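Side-chain contact in glutathione synthetase-like effector 30 (Gpa-GSS30-apo) (Globodera pallida, PDB 5OET), which is a nematode effector derived from a housekeeping glutathione synthetase, whose relatives join glycine to gamma-glutamylcysteine at the expense of ATP: residues R280-T283 against N289-K292. Numbering follows the deposited sequence.
Sequences RFIT and NRLK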
loop_
_atom_site.group_PDB
_atom_site.type_symbol
_atom_site.label_atom_id
_atom_site.label_comp_id
_atom_site.label_asym_id
_atom_site.label_seq_id
_atom_site.Cartn_x
_atom_site.Cartn_y
_atom_site.Cartn_z
ATOM N N ARG A 280 -11.990 -12.576 12.424
ATOM C CA ARG A 280 -11.307 -12.434 13.688
ATOM C C ARG A 280 -9.891 -12.959 13.581
ATOM O O ARG A 280 -9.686 -14.106 13.247
ATOM C CB ARG A 280 -12.106 -13.143 14.777
ATOM C CG ARG A 280 -13.509 -12.593 14.923
ATOM C CD ARG A 280 -13.532 -11.197 15.558
ATOM N NE ARG A 280 -14.241 -11.263 16.846
ATOM C CZ ARG A 280 -13.689 -11.249 18.062
ATOM N NH1 ARG A 280 -12.383 -11.121 18.256
ATOM N NH2 ARG A 280 -14.474 -11.365 19.115
ATOM N N PHE A 281 -8.915 -12.095 13.837
ATOM C CA PHE A 281 -7.494 -12.435 13.708
ATOM C C PHE A 281 -6.931 -12.862 15.044
ATOM O O PHE A 281 -6.860 -12.050 15.961
ATOM C CB PHE A 281 -6.693 -11.266 13.160
ATOM C CG PHE A 281 -6.816 -11.132 11.690
ATOM C CD1 PHE A 281 -8.049 -10.830 11.116
ATOM C CD2 PHE A 281 -5.725 -11.353 10.863
ATOM C CE1 PHE A 281 -8.184 -10.727 9.755
ATOM C CE2 PHE A 281 -5.854 -11.246 9.495
ATOM C CZ PHE A 281 -7.088 -10.930 8.939
ATOM N N ILE A 282 -6.526 -14.129 15.120
ATOM C CA ILE A 282 -6.033 -14.742 16.348
ATOM C C ILE A 282 -4.716 -15.477 16.029
ATOM O O ILE A 282 -4.594 -16.052 14.946
ATOM C CB ILE A 282 -7.149 -15.672 16.946
ATOM C CG1 ILE A 282 -6.998 -15.821 18.443
ATOM C CG2 ILE A 282 -7.183 -17.063 16.303
ATOM C CD1 ILE A 282 -8.035 -16.740 19.052
ATOM N N THR A 283 -3.726 -15.444 16.922
ATOM C CA THR A 283 -2.590 -16.344 16.767
ATOM C C THR A 283 -2.964 -17.688 17.322
ATOM O O THR A 283 -3.926 -17.812 18.073
ATOM C CB THR A 283 -1.304 -15.932 17.492
ATOM O OG1 THR A 283 -1.494 -15.991 18.901
ATOM C CG2 THR A 283 -0.873 -14.571 17.098
ATOM N N ASN A 289 -6.423 -20.554 24.687
ATOM C CA ASN A 289 -7.305 -20.000 25.719
ATOM C C ASN A 289 -8.665 -19.586 25.182
ATOM O O ASN A 289 -9.638 -19.588 25.908
ATOM C CB ASN A 289 -6.663 -18.770 26.351
ATOM C CG ASN A 289 -5.177 -18.944 26.581
ATOM O OD1 ASN A 289 -4.353 -18.246 25.948
ATOM N ND2 ASN A 289 -4.816 -19.895 27.452
ATOM N N ARG A 290 -8.723 -19.211 23.915
ATOM C CA ARG A 290 -9.871 -18.519 23.360
ATOM C C ARG A 290 -10.698 -19.372 22.422
ATOM O O ARG A 290 -11.738 -18.915 22.001
ATOM C CB ARG A 290 -9.396 -17.265 22.627
ATOM C CG ARG A 290 -8.704 -16.256 23.552
ATOM C CD ARG A 290 -8.155 -15.052 22.803
ATOM N NE ARG A 290 -9.215 -14.272 22.175
ATOM C CZ ARG A 290 -9.033 -13.380 21.203
ATOM N NH1 ARG A 290 -7.804 -13.130 20.726
ATOM N NH2 ARG A 290 -10.079 -12.737 20.676
ATOM N N LEU A 291 -10.242 -20.581 22.084
ATOM C CA LEU A 291 -11.018 -21.517 21.260
ATOM C C LEU A 291 -11.299 -22.771 22.071
ATOM O O LEU A 291 -10.393 -23.366 22.640
ATOM C CB LEU A 291 -10.271 -21.913 19.986
ATOM C CG LEU A 291 -9.906 -20.823 18.980
ATOM C CD1 LEU A 291 -8.982 -21.322 17.886
ATOM C CD2 LEU A 291 -11.146 -20.256 18.330
ATOM N N LYS A 292 -12.567 -23.136 22.167
ATOM C CA LYS A 292 -12.968 -24.460 22.632
ATOM C C LYS A 292 -13.988 -24.991 21.645
ATOM O O LYS A 292 -14.423 -24.278 20.726
ATOM C CB LYS A 292 -13.470 -24.482 24.092
ATOM C CG LYS A 292 -14.243 -23.264 24.597
ATOM C CD LYS A 292 -15.682 -23.230 24.089
ATOM C CE LYS A 292 -16.480 -22.055 24.646
ATOM N NZ LYS A 292 -16.919 -22.202 26.054
#
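I282 packs its side chain against R290, between strand 279-283 and the end of helix 287-290, with the start of strand 291-293 alongside. With CG1 anti to the backbone N (chi1 -154°) and chi2 also extended, the isoleucine reaches out as a straight arm whose CD1 lies over one face of the R290 guanidinium, offset toward its rim. CD1 also comes 3.9 Å from R290 CB, and CG1 3.6 Å from R290 NH1. The long CG1-CD1 arm suits this place, since it covers the arginine's flat face and methylenes while NE and NH2 have salt-bridge partners. More loosely, I282 CD1 makes an apolar contact with L291 CG at 4.5 Å, and both side chains also touch L248 and L302.

R280 and R290 cross at about a right angle, R280 NH1 lying at the edge of the R290 guanidinium, 3.7 Å from its NH2. E49 of the second subunit probably offsets the like charges, its OE1 bridging to R280 NH1 and its OE2 to R290 NH2; D303 holds R290 NE. Arginine suits position 290 because its several N-H groups serve two carboxylates.

The contact joins the strand-helix-strand connection 279-293 of a mixed sheet, whose strands 246-251 and 279-283 run parallel, to the subunit interface.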